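Local coordinates for protein HTH-type transcriptional regulator cbl (Escherichia coli K12, PDB 2FYI) that acts as a DNA-binding LysR-family transcription factor that may serve as an accessory regulator of the cys regulon, seen here as its cofactor-binding domain, at residues 20-24 with 25-29; 103-107 with 108-112; 149-152 with 153-157; 162-165 with 166-170; 219-222 with 223-227. All blocks are in the same frame, centred on the assembly; numbering follows the deposited sequence. Where two conformers were deposited one is given.

Contact 1 (20-24 with 25-29)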
loop_
_atom_site.group_PDB
_atom_site.type_symbol
_atom_site.label_atom_id
_atom_site.label_comp_id
_atom_site.label_asym_id
_atom_site.label_seq_id
_atom_site.Cartn_x
_atom_site.Cartn_y
_atom_site.Cartn_z
ATOM N N THR A 20 -1.685 8.580 8.301
ATOM C CA THR A 20 -0.732 7.556 8.625
ATOM C C THR A 20 -0.269 6.700 7.439
ATOM O O THR A 20 -0.767 6.824 6.325
ATOM C CB THR A 20 -1.304 6.672 9.706
ATOM O OG1 THR A 20 -0.240 5.932 10.283
ATOM C CG2 THR A 20 -2.358 5.731 9.157
ATOM N N THR A 21 0.689 5.825 7.694
ATOM C CA THR A 21 1.229 4.892 6.690
ATOM C C THR A 21 0.578 3.524 6.750
ATOM O O THR A 21 -0.082 3.188 7.736
ATOM C CB THR A 21 2.734 4.657 6.932
ATOM O OG1 THR A 21 2.949 4.183 8.283
ATOM C CG2 THR A 21 3.481 5.947 6.739
ATOM N N HIS A 22 0.806 2.728 5.712
ATOM C CA HIS A 22 0.287 1.379 5.625
ATOM C C HIS A 22 0.670 0.589 6.854
ATOM O O HIS A 22 -0.153 -0.129 7.451
ATOM C CB HIS A 22 0.877 0.700 4.392
ATOM C CG HIS A 22 0.491 -0.742 4.258
ATOM N ND1 HIS A 22 1.149 -1.757 4.931
ATOM C CD2 HIS A 22 -0.493 -1.335 3.540
ATOM C CE1 HIS A 22 0.581 -2.910 4.633
ATOM N NE2 HIS A 22 -0.419 -2.680 3.796
ATOM N N THR A 23 1.934 0.735 7.239
ATOM C CA THR A 23 2.453 -0.040 8.353
ATOM C C THR A 23 1.624 0.135 9.630
ATOM O O THR A 23 1.205 -0.843 10.231
ATOM C CB THR A 23 3.934 0.281 8.710
ATOM O OG1 THR A 23 4.752 0.334 7.537
ATOM C CG2 THR A 23 4.464 -0.780 9.638
ATOM N N GLN A 24 1.401 1.369 10.076
ATOM C CA GLN A 24 0.701 1.516 11.348
ATOM C C GLN A 24 -0.791 1.282 11.145
ATOM O O GLN A 24 -1.425 0.668 11.979
ATOM C CB GLN A 24 1.015 2.850 12.066
ATOM C CG GLN A 24 2.105 3.735 11.413
ATOM C CD GLN A 24 3.540 3.189 11.511
ATOM O OE1 GLN A 24 3.808 2.126 12.100
ATOM N NE2 GLN A 24 4.476 3.932 10.927
ATOM N N ALA A 25 -1.337 1.709 10.016
ATOM C CA ALA A 25 -2.728 1.492 9.781
ATOM C C ALA A 25 -3.084 -0.000 9.961
ATOM O O ALA A 25 -4.129 -0.346 10.534
ATOM C CB ALA A 25 -3.075 1.997 8.429
ATOM N N ARG A 26 -2.201 -0.884 9.517
ATOM C CA ARG A 26 -2.493 -2.293 9.604
ATOM C C ARG A 26 -2.080 -2.957 10.892
ATOM O O ARG A 26 -2.763 -3.846 11.381
ATOM C CB ARG A 26 -1.793 -3.031 8.489
ATOM C CG ARG A 26 -2.288 -2.615 7.170
ATOM C CD ARG A 26 -2.361 -3.746 6.271
ATOM N NE ARG A 26 -3.402 -4.670 6.656
ATOM C CZ ARG A 26 -3.409 -5.924 6.215
ATOM N NH1 ARG A 26 -2.427 -6.339 5.409
ATOM N NH2 ARG A 26 -4.379 -6.753 6.559
ATOM N N TYR A 27 -0.940 -2.575 11.434
ATOM C CA TYR A 27 -0.327 -3.416 12.444
ATOM C C TYR A 27 -0.271 -2.857 13.853
ATOM O O TYR A 27 0.062 -3.571 14.794
ATOM C CB TYR A 27 1.076 -3.830 12.025
ATOM C CG TYR A 27 1.101 -4.415 10.655
ATOM C CD1 TYR A 27 1.872 -3.848 9.640
ATOM C CD2 TYR A 27 0.320 -5.517 10.358
ATOM C CE1 TYR A 27 1.871 -4.367 8.362
ATOM C CE2 TYR A 27 0.315 -6.049 9.102
ATOM C CZ TYR A 27 1.085 -5.471 8.098
ATOM O OH TYR A 27 1.057 -6.050 6.839
ATOM N N SER A 28 -0.581 -1.583 14.026
ATOM C CA SER A 28 -0.556 -0.993 15.389
ATOM C C SER A 28 -1.795 -0.199 15.753
ATOM O O SER A 28 -2.226 -0.269 16.884
ATOM C CB SER A 28 0.637 -0.073 15.581
ATOM O OG SER A 28 1.791 -0.646 14.991
ATOM N N LEU A 29 -2.360 0.569 14.820
ATOM C CA LEU A 29 -3.488 1.415 15.139
ATOM C C LEU A 29 -4.779 0.712 15.493
ATOM O O LEU A 29 -5.555 1.246 16.270
ATOM C CB LEU A 29 -3.774 2.369 14.014
ATOM C CG LEU A 29 -2.827 3.539 13.987
ATOM C CD1 LEU A 29 -2.926 4.189 12.616
ATOM C CD2 LEU A 29 -3.177 4.518 15.080
HETATM O O HOH W 1 3.392 -0.159 13.144
#
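Thr20, the last residue of strand 14-20, meets the helix that follows it through its methyl: CG2 lies 3.9 Å from Ala25 CB and, tip to tip, 3.8 Å from Leu29 CD1. A threonine suits this end because its hydroxyl bonds the carbonyl of Ile68 while the methyl stays with the apolar neighbours. Thr21 is the N-cap, and its O accepts the helix's first i to i+4 bond, from Ala25 N at 3.0 Å. The passage from the first strand into a short helix, as in the periplasmic-binding-protein fold, places it near the centre of the domain, where related regulators probably bind their effectors. His22 swings CG anti to its backbone N (chi1 176°), which lays the ring alongside Arg26; Arg26 CG sits over one face, 4.0 Å from the centroid of the His22 ring, in a CH-pi contact. Replacing this histidine by alanine would probably leave the Arg26 methylenes without their flat support and the guanidinium, salt-bridged to Asp149, freer to turn. Thr23 touches Tyr27 at about a right angle, CG2 to CD1 at 4.0 Å, and its carbonyl accepts Tyr27 N. Gln24 finishes the turn: its O receives Ser28 N at 3.2 Å and Leu29 N at 3.0 Å, from opposite faces of the carbonyl plane.

Contact 2 (103-107 with 108-112); sequences SPLTL and ESIAK
Glu108 turns back toward Thr106, its chain bent at chi2 (79°) to bring the carboxylate beside the threonine side chain, but it was modelled in two conformers, so the details of that approach are doubtful. OE2 faces Lys135 in a long, weak ion pair. Ser109 comes next and gives the clearer polar link: its OG and Thr106 OG1 are hydrogen-bonded at 3.1 Å, with either hydroxyl able to donate. Two small hydroxyl residues suit the start of a helix, where backbone amides still lack carbonyl partners from a preceding turn. Ile110 sends its amide to Thr106 O at 3.0 Å, while the Ile110 and Leu105 side chains cross at about a right angle, CD1 4.2 Å from Leu105 CG; both also rest on Leu91 of strand 79-94, so branched apolar residues fill this side well. Ala111 adds the next turn, its small methyl fitting against Phe132 and its N bonding, at 2.8 Å, the O of Leu107, whose own side chain is buried on helix 125-134. With Thr106 as N-cap of helix 107-110, Leu105, just before the cap, packs on Ile110, four residues after the cap: a hydrophobic staple.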
loop_
_atom_site.group_PDB
_atom_site.type_symbol
_atom_site.label_atom_id
_atom_site.label_comp_id
_atom_site.label_asym_id
_atom_site.label_seq_id
_atom_site.Cartn_x
_atom_site.Cartn_y
_atom_site.Cartn_z
ATOM N N SER A 103 23.784 -20.492 9.482
ATOM C CA SER A 103 23.810 -20.046 10.843
ATOM C C SER A 103 25.032 -19.513 11.564
ATOM O O SER A 103 26.014 -20.211 11.734
ATOM C CB SER A 103 23.065 -21.017 11.742
ATOM O OG SER A 103 21.725 -20.595 11.830
ATOM N N PRO A 104 25.054 -18.199 11.683
ATOM C CA PRO A 104 24.634 -17.030 12.344
ATOM C C PRO A 104 24.289 -16.365 11.013
ATOM O O PRO A 104 24.855 -16.667 9.968
ATOM C CB PRO A 104 25.912 -16.458 12.964
ATOM C CG PRO A 104 26.968 -17.402 12.661
ATOM C CD PRO A 104 26.477 -18.039 11.381
ATOM N N LEU A 105 23.309 -15.511 11.009
ATOM C CA LEU A 105 22.899 -14.884 9.790
ATOM C C LEU A 105 23.740 -13.619 9.777
ATOM O O LEU A 105 23.755 -12.916 10.772
ATOM C CB LEU A 105 21.450 -14.540 10.024
ATOM C CG LEU A 105 20.479 -14.399 8.891
ATOM C CD1 LEU A 105 20.540 -15.626 8.041
ATOM C CD2 LEU A 105 19.166 -14.295 9.584
ATOM N N THR A 106 24.482 -13.333 8.718
ATOM C CA THR A 106 25.303 -12.104 8.704
ATOM C C THR A 106 24.836 -11.206 7.568
ATOM O O THR A 106 24.049 -11.650 6.690
ATOM C CB THR A 106 26.766 -12.419 8.464
ATOM O OG1 THR A 106 26.914 -12.924 7.131
ATOM C CG2 THR A 106 27.294 -13.450 9.468
ATOM N N LEU A 107 25.295 -9.955 7.570
ATOM C CA LEU A 107 24.892 -9.003 6.521
ATOM C C LEU A 107 25.367 -9.497 5.178
ATOM O O LEU A 107 24.606 -9.561 4.219
ATOM C CB LEU A 107 25.454 -7.624 6.784
ATOM C CG LEU A 107 24.590 -6.824 7.751
ATOM C CD1 LEU A 107 25.296 -5.560 8.294
ATOM C CD2 LEU A 107 23.317 -6.463 7.055
ATOM N N GLU A 108 26.635 -9.870 5.164
ATOM C CA GLU A 108 27.329 -10.450 4.033
ATOM C C GLU A 108 26.586 -11.648 3.402
ATOM O O GLU A 108 26.542 -11.781 2.174
ATOM C CB GLU A 108 28.726 -10.832 4.510
ATOM C CG GLU A 108 29.448 -9.715 5.353
ATOM C CD GLU A 108 29.010 -9.600 6.840
ATOM O OE1 GLU A 108 27.936 -10.099 7.228
ATOM O OE2 GLU A 108 29.744 -8.972 7.629
ATOM N N SER A 109 25.990 -12.503 4.230
ATOM C CA SER A 109 25.184 -13.598 3.752
ATOM C C SER A 109 23.927 -13.077 3.117
ATOM O O SER A 109 23.530 -13.494 2.036
ATOM C CB SER A 109 24.747 -14.467 4.888
ATOM O OG SER A 109 25.843 -15.194 5.357
ATOM N N ILE A 110 23.228 -12.208 3.824
ATOM C CA ILE A 110 21.966 -11.786 3.301
ATOM C C ILE A 110 22.244 -11.074 1.990
ATOM O O ILE A 110 21.437 -11.137 1.059
ATOM C CB ILE A 110 21.271 -10.872 4.292
ATOM C CG1 ILE A 110 20.986 -11.655 5.585
ATOM C CG2 ILE A 110 20.018 -10.239 3.681
ATOM C CD1 ILE A 110 20.257 -10.835 6.692
ATOM N N ALA A 111 23.398 -10.421 1.881
ATOM C CA ALA A 111 23.612 -9.547 0.729
ATOM C C ALA A 111 23.679 -10.289 -0.616
ATOM O O ALA A 111 23.530 -9.686 -1.678
ATOM C CB ALA A 111 24.819 -8.681 0.936
ATOM N N LYS A 112 23.898 -11.600 -0.545
ATOM C CA LYS A 112 23.989 -12.478 -1.705
ATOM C C LYS A 112 22.675 -12.683 -2.395
ATOM O O LYS A 112 22.681 -13.064 -3.559
ATOM C CB LYS A 112 24.495 -13.840 -1.305
ATOM C CG LYS A 112 25.819 -13.742 -0.657
ATOM C CD LYS A 112 26.582 -15.050 -0.773
ATOM C CE LYS A 112 27.799 -15.087 0.171
ATOM N NZ LYS A 112 28.654 -13.846 0.044
#

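Contact 3 (149-152 with 153-157)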
loop_
_atom_site.group_PDB
_atom_site.type_symbol
_atom_site.label_atom_id
_atom_site.label_comp_id
_atom_site.label_asym_id
_atom_site.label_seq_id
_atom_site.Cartn_x
_atom_site.Cartn_y
_atom_site.Cartn_z
ATOM N N ASP A 149 2.658 -5.986 2.413
ATOM C CA ASP A 149 1.846 -7.069 1.853
ATOM C C ASP A 149 2.323 -7.431 0.465
ATOM O O ASP A 149 2.352 -8.613 0.093
ATOM C CB ASP A 149 0.372 -6.708 1.854
ATOM C CG ASP A 149 -0.170 -6.543 3.271
ATOM O OD1 ASP A 149 -0.127 -7.520 4.070
ATOM O OD2 ASP A 149 -0.621 -5.424 3.628
ATOM N N VAL A 150 2.720 -6.412 -0.299
ATOM C CA VAL A 150 3.398 -6.665 -1.546
ATOM C C VAL A 150 4.648 -7.533 -1.271
ATOM O O VAL A 150 4.826 -8.598 -1.887
ATOM C CB VAL A 150 3.723 -5.361 -2.260
ATOM C CG1 VAL A 150 4.606 -5.608 -3.475
ATOM C CG2 VAL A 150 2.470 -4.717 -2.683
ATOM N N ILE A 151 5.479 -7.123 -0.321
ATOM C CA ILE A 151 6.612 -7.949 0.028
ATOM C C ILE A 151 6.204 -9.381 0.305
ATOM O O ILE A 151 6.844 -10.310 -0.202
ATOM C CB ILE A 151 7.396 -7.402 1.208
ATOM C CG1 ILE A 151 7.855 -5.973 0.908
ATOM C CG2 ILE A 151 8.632 -8.226 1.453
ATOM C CD1 ILE A 151 8.495 -5.245 2.079
ATOM N N LYS A 152 5.153 -9.606 1.085
ATOM C CA LYS A 152 4.755 -11.013 1.348
ATOM C C LYS A 152 4.457 -11.789 0.061
ATOM O O LYS A 152 4.902 -12.925 -0.107
ATOM C CB LYS A 152 3.568 -11.131 2.297
ATOM C CG LYS A 152 3.918 -10.823 3.721
ATOM C CD LYS A 152 2.698 -10.252 4.441
ATOM C CE LYS A 152 2.976 -9.856 5.899
ATOM N NZ LYS A 152 1.726 -9.189 6.467
ATOM N N THR A 153 3.725 -11.166 -0.858
ATOM C CA THR A 153 3.335 -11.837 -2.080
ATOM C C THR A 153 4.556 -12.288 -2.872
ATOM O O THR A 153 4.573 -13.411 -3.382
ATOM C CB THR A 153 2.434 -10.929 -2.900
ATOM O OG1 THR A 153 1.270 -10.641 -2.117
ATOM C CG2 THR A 153 2.021 -11.538 -4.226
ATOM N N TYR A 154 5.589 -11.444 -2.967
ATOM C CA TYR A 154 6.684 -11.771 -3.872
ATOM C C TYR A 154 7.678 -12.741 -3.248
ATOM O O TYR A 154 8.374 -13.481 -3.971
ATOM C CB TYR A 154 7.289 -10.508 -4.544
ATOM C CG TYR A 154 6.329 -10.093 -5.585
ATOM C CD1 TYR A 154 5.314 -9.180 -5.301
ATOM C CD2 TYR A 154 6.312 -10.730 -6.796
ATOM C CE1 TYR A 154 4.348 -8.860 -6.264
ATOM C CE2 TYR A 154 5.345 -10.440 -7.752
ATOM C CZ TYR A 154 4.370 -9.505 -7.490
ATOM O OH TYR A 154 3.404 -9.246 -8.462
ATOM N N VAL A 155 7.728 -12.768 -1.916
ATOM C CA VAL A 155 8.585 -13.737 -1.250
ATOM C C VAL A 155 7.931 -15.095 -1.435
ATOM O O VAL A 155 8.578 -16.091 -1.772
ATOM C CB VAL A 155 8.740 -13.430 0.250
ATOM C CG1 VAL A 155 9.335 -14.619 0.984
ATOM C CG2 VAL A 155 9.549 -12.127 0.477
ATOM N N ALA A 156 6.623 -15.125 -1.238
ATOM C CA ALA A 156 5.859 -16.341 -1.447
ATOM C C ALA A 156 6.008 -16.814 -2.882
ATOM O O ALA A 156 6.125 -17.988 -3.120
ATOM C CB ALA A 156 4.417 -16.110 -1.124
ATOM N N LEU A 157 6.028 -15.900 -3.842
ATOM C CA LEU A 157 6.101 -16.256 -5.243
ATOM C C LEU A 157 7.433 -16.846 -5.639
ATOM O O LEU A 157 7.507 -17.552 -6.626
ATOM C CB LEU A 157 5.895 -15.023 -6.089
ATOM C CG LEU A 157 5.475 -15.348 -7.509
ATOM C CD1 LEU A 157 4.056 -15.860 -7.472
ATOM C CD2 LEU A 157 5.536 -14.091 -8.343
#
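Val150 and Tyr154, one helical turn apart, lie side by side and point the same way, with Val150 CG1 4.1 Å from Tyr154 CD1. Beside them Ile151 and Val155 cross obliquely, CG2 to CG2 at 4.1 Å. Beta-branched residues serve here because CG1 of Val150 and CG2 of Ile151 both stand anti to their own backbone N, which directs each methyl along the helix toward the residue four places on. The Tyr154 ring carries Val150 O at its edge, near the ring plane, and the methyl of Thr153, CG2, over one face toward the rim.

Backbone bonds fix these positions: Tyr154 N meets Val150 O at 3.1 Å, Val155 N meets Ile151 O at the same length, and Ala156 N meets Lys152 O at 3.0 Å. Thr153 N completes the series on the carbonyl of Asp149. The long Lys152 chain, extended beyond CG, runs back to Asp149, NZ to OD1 at 3.5 Å in a weak salt bridge; NZ also donates to Ser168 O, and Asp149 has Arg26 as a stronger partner. Asp147 OD2 steadies the start of the helix by accepting the amides of Asp149 and Val150.

Further out, Ile151 and Val155 pack on Ile116 of strand 115-118, and Val150 on Leu143 of strand 141-145. The other face turns to the second subunit: Tyr154 OH bonds Ala25 O of the second subunit, and Thr153 OG1 bonds Arg26 of the second subunit. A helix covering its own sheet while joining a partner's helix 22-27 is characteristic of the dimer interface of LysR-type effector domains.

Contact 4 (162-165 with 166-170)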
loop_
_atom_site.group_PDB
_atom_site.type_symbol
_atom_site.label_atom_id
_atom_site.label_comp_id
_atom_site.label_asym_id
_atom_site.label_seq_id
_atom_site.Cartn_x
_atom_site.Cartn_y
_atom_site.Cartn_z
ATOM N N GLY A 162 12.728 -11.231 1.892
ATOM C CA GLY A 162 12.167 -9.942 2.269
ATOM C C GLY A 162 12.721 -9.387 3.555
ATOM O O GLY A 162 12.978 -10.130 4.515
ATOM N N LEU A 163 12.925 -8.076 3.583
ATOM C CA LEU A 163 13.155 -7.384 4.847
ATOM C C LEU A 163 11.880 -6.643 5.197
ATOM O O LEU A 163 11.461 -5.755 4.457
ATOM C CB LEU A 163 14.340 -6.437 4.733
ATOM C CG LEU A 163 15.640 -7.252 4.814
ATOM C CD1 LEU A 163 16.825 -6.453 4.409
ATOM C CD2 LEU A 163 15.858 -7.777 6.206
ATOM N N VAL A 164 11.220 -7.050 6.275
ATOM C CA VAL A 164 9.953 -6.434 6.676
ATOM C C VAL A 164 9.970 -6.011 8.130
ATOM O O VAL A 164 10.606 -6.644 8.954
ATOM C CB VAL A 164 8.767 -7.385 6.496
ATOM C CG1 VAL A 164 8.590 -7.707 5.077
ATOM C CG2 VAL A 164 8.992 -8.660 7.265
ATOM N N ALA A 165 9.265 -4.926 8.426
ATOM C CA ALA A 165 8.949 -4.527 9.796
ATOM C C ALA A 165 8.500 -5.740 10.621
ATOM O O ALA A 165 7.644 -6.479 10.182
ATOM C CB ALA A 165 7.845 -3.493 9.747
ATOM N N GLU A 166 9.044 -5.943 11.817
ATOM C CA GLU A 166 8.700 -7.156 12.567
ATOM C C GLU A 166 7.199 -7.275 12.910
ATOM O O GLU A 166 6.650 -8.372 13.011
ATOM C CB GLU A 166 9.550 -7.275 13.831
ATOM C CG GLU A 166 9.375 -6.080 14.785
ATOM C CD GLU A 166 10.144 -6.190 16.122
ATOM O OE1 GLU A 166 10.467 -5.132 16.706
ATOM O OE2 GLU A 166 10.416 -7.316 16.588
ATOM N N GLN A 167 6.538 -6.140 13.076
ATOM C CA GLN A 167 5.132 -6.073 13.501
ATOM C C GLN A 167 4.108 -6.528 12.453
ATOM O O GLN A 167 2.934 -6.680 12.762
ATOM C CB GLN A 167 4.922 -4.633 13.810
ATOM C CG GLN A 167 6.311 -4.112 13.785
ATOM C CD GLN A 167 6.430 -2.750 13.234
ATOM O OE1 GLN A 167 5.453 -2.052 13.008
ATOM N NE2 GLN A 167 7.639 -2.326 13.058
ATOM N N SER A 168 4.554 -6.747 11.219
ATOM C CA SER A 168 3.668 -7.122 10.139
ATOM C C SER A 168 3.409 -8.601 10.119
ATOM O O SER A 168 2.643 -9.079 9.321
ATOM C CB SER A 168 4.260 -6.709 8.806
ATOM O OG SER A 168 5.550 -7.219 8.691
ATOM N N SER A 169 4.076 -9.339 10.982
ATOM C CA SER A 169 3.781 -10.753 11.113
ATOM C C SER A 169 2.367 -10.916 11.674
ATOM O O SER A 169 1.607 -11.802 11.234
ATOM C CB SER A 169 4.781 -11.424 12.053
ATOM O OG SER A 169 4.434 -11.142 13.391
ATOM N N GLY A 170 2.028 -10.058 12.639
ATOM C CA GLY A 170 0.807 -10.191 13.422
ATOM C C GLY A 170 -0.104 -11.337 12.995
ATOM O O GLY A 170 0.139 -12.519 13.317
#
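Ser168 reaches back to Ala165, three residues earlier, at the point where strand 161-165 gives way to a 3-10 turn. From CA its CB heads toward the strand end and stands 3.7 Å from Ala165 O. The next atom is already the tip: with chi1 at 53°, OG sits between the backbone N and the carbonyl carbon, and from there it donates to Ala165 O at 2.7 Å, in the carbonyl plane. The same OG lies 3.9 Å from Val164 CB, so the hydroxyl also rests against the last valine of the strand. It has a further partner in Arg179, whose NH2 is hydrogen-bonded to it.

Ala165 O is thus gripped twice, since Ser168 N also reaches it, at 3.3 Å, from above the carbonyl plane by 49°. Serine suits the site because its side chain is short enough to turn back on its own turn. An alanine here would probably leave Ala165 O held by the longer amide bond alone and take a partner from Arg179.

Gln167, bent at chi2, brings NE2 to 3.5 Å from Ala165 CB, so that its amide lies by the alanine methyl, and both residues touch Trp87. The Glu166 carboxylate forms a salt bridge with Arg183 and accepts the backbone N of His88. The Ser168 N to Ala165 O bond, with Glu166 and Gln167 in helical conformation between, closes a type I beta turn that leads out of a sheet strand of the periplasmic-binding-protein fold into its next loop.

Contact 5 (219-222 with 223-227)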
loop_
_atom_site.group_PDB
_atom_site.type_symbol
_atom_site.label_atom_id
_atom_site.label_comp_id
_atom_site.label_asym_id
_atom_site.label_seq_id
_atom_site.Cartn_x
_atom_site.Cartn_y
_atom_site.Cartn_z
ATOM N N GLU A 219 -0.440 16.954 29.966
ATOM C CA GLU A 219 0.146 18.259 30.270
ATOM C C GLU A 219 1.491 18.427 29.607
ATOM O O GLU A 219 1.827 19.496 29.123
ATOM C CB GLU A 219 0.268 18.480 31.779
ATOM C CG GLU A 219 -1.072 18.687 32.484
ATOM C CD GLU A 219 -2.124 17.683 31.999
ATOM O OE1 GLU A 219 -1.768 16.475 31.834
ATOM O OE2 GLU A 219 -3.291 18.104 31.756
ATOM N N ASP A 220 2.268 17.363 29.565
ATOM C CA ASP A 220 3.590 17.469 28.977
ATOM C C ASP A 220 3.494 17.594 27.460
ATOM O O ASP A 220 4.282 18.316 26.832
ATOM C CB ASP A 220 4.464 16.282 29.401
ATOM C CG ASP A 220 4.196 15.850 30.841
ATOM O OD1 ASP A 220 4.392 16.667 31.781
ATOM O OD2 ASP A 220 3.773 14.688 31.024
ATOM N N ILE A 221 2.520 16.907 26.878
ATOM C CA ILE A 221 2.285 17.033 25.448
ATOM C C ILE A 221 1.908 18.483 25.093
ATOM O O ILE A 221 2.565 19.107 24.261
ATOM C CB ILE A 221 1.216 16.027 24.947
ATOM C CG1 ILE A 221 1.726 14.586 25.086
ATOM C CG2 ILE A 221 0.842 16.307 23.494
ATOM C CD1 ILE A 221 0.673 13.607 25.593
ATOM N N LYS A 222 0.876 19.019 25.740
ATOM C CA LYS A 222 0.450 20.394 25.504
ATOM C C LYS A 222 1.583 21.383 25.693
ATOM O O LYS A 222 1.805 22.257 24.863
ATOM C CB LYS A 222 -0.672 20.773 26.457
ATOM C CG LYS A 222 -2.023 20.220 26.108
ATOM C CD LYS A 222 -3.009 20.589 27.206
ATOM C CE LYS A 222 -4.416 20.161 26.851
ATOM N NZ LYS A 222 -5.381 20.662 27.849
ATOM N N ARG A 223 2.298 21.243 26.801
ATOM C CA ARG A 223 3.334 22.188 27.188
ATOM C C ARG A 223 4.375 22.309 26.113
ATOM O O ARG A 223 4.876 23.381 25.822
ATOM C CB ARG A 223 4.002 21.688 28.451
ATOM C CG ARG A 223 4.688 22.749 29.277
ATOM C CD ARG A 223 5.261 22.094 30.553
ATOM N NE ARG A 223 4.244 21.309 31.272
ATOM C CZ ARG A 223 3.436 21.786 32.229
ATOM N NH1 ARG A 223 3.512 23.058 32.625
ATOM N NH2 ARG A 223 2.546 20.979 32.806
ATOM N N GLN A 224 4.679 21.175 25.515
ATOM C CA GLN A 224 5.771 21.047 24.575
ATOM C C GLN A 224 5.393 21.380 23.137
ATOM O O GLN A 224 6.221 21.831 22.366
ATOM C CB GLN A 224 6.286 19.635 24.664
ATOM C CG GLN A 224 7.709 19.492 24.303
ATOM C CD GLN A 224 8.008 18.055 24.023
ATOM O OE1 GLN A 224 8.022 17.229 24.939
ATOM N NE2 GLN A 224 8.200 17.723 22.744
ATOM N N VAL A 225 4.139 21.148 22.784
ATOM C CA VAL A 225 3.582 21.631 21.528
ATOM C C VAL A 225 3.477 23.152 21.528
ATOM O O VAL A 225 3.503 23.794 20.484
ATOM C CB VAL A 225 2.161 21.095 21.334
ATOM C CG1 VAL A 225 1.513 21.731 20.132
ATOM C CG2 VAL A 225 2.176 19.605 21.213
ATOM N N MET A 226 3.351 23.735 22.707
ATOM C CA MET A 226 2.940 25.111 22.772
ATOM C C MET A 226 4.104 26.045 23.019
ATOM O O MET A 226 4.073 27.201 22.594
ATOM C CB MET A 226 1.898 25.277 23.865
ATOM C CG MET A 226 0.823 26.245 23.499
ATOM S SD MET A 226 -0.191 25.605 22.165
ATOM C CE MET A 226 -1.022 24.266 23.010
ATOM N N GLU A 227 5.132 25.527 23.690
ATOM C CA GLU A 227 6.230 26.327 24.266
ATOM C C GLU A 227 6.871 27.374 23.343
ATOM O O GLU A 227 7.436 28.365 23.825
ATOM C CB GLU A 227 7.326 25.401 24.797
ATOM C CG GLU A 227 7.769 24.354 23.761
ATOM C CD GLU A 227 9.172 23.840 24.012
ATOM O OE1 GLU A 227 9.945 24.545 24.696
ATOM O OE2 GLU A 227 9.504 22.738 23.526
#
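Arg223 sets CG anti to its backbone N (chi1 -157°) and then bends at chi3 (-52°), which carries the guanidinium back along the helix toward Glu219. Its NH2 comes 3.5 Å from Glu219 CB. The two charged ends do not meet: the Glu219 chain, bent at chi2, leads its carboxylate off, and OE1 stays 6.3 Å from Arg223 NH2. Asp220 comes closer, though still not in contact, OD1 lying 4.7 Å from Arg223 NE, so any attraction is probably weak. Charged side chains such as these fit a face that looks to solvent.

On the buried face, apolar residues take over. Ile221 and Val225 are four residues apart and meet through their branches, CG2 to CG2 at 4.2 Å. Between the two faces runs the helical backbone: Arg223 N bonds Glu219 O at 2.9 Å, and Val225 N bonds Ile221 O at 3.0 Å. Gln224 N bonds Asp220 O at 3.2 Å, with a second, weak bond to Ile221 O. The last turn is less regular: Met226 N makes weak bonds to Lys222 O and Arg223 O.

Helix 218-226 lies against two neighbours. Ile221 and Val225 pack on Trp206 of helix 203-212 and on Phe82 of strand 79-94, Gln224 touches Val80 of that strand, and the extended Lys222 places its charge in a cation-pi contact with the same Trp206.

Each contact is a local turn between adjoining segments, so none closes a long loop, and the five follow in series without nesting or crossing. Contact 1, at the end of strand 14-20, lies near the centre of the domain. Contact 2 starts helix 107-110 about 29 Å from it, centre to centre, without touching. Contacts 3 and 4 come next, on helix 148-157 and at the end of strand 161-165; they touch each other, as Ile151 packs on Val164, and both touch contact 1, joining helix 22-27 to the second lobe. Contacts 1 and 3 also share the subunit interface. Contact 5, in the C-terminal helix, stands apart, its centre about 42 Å from that of contact 3.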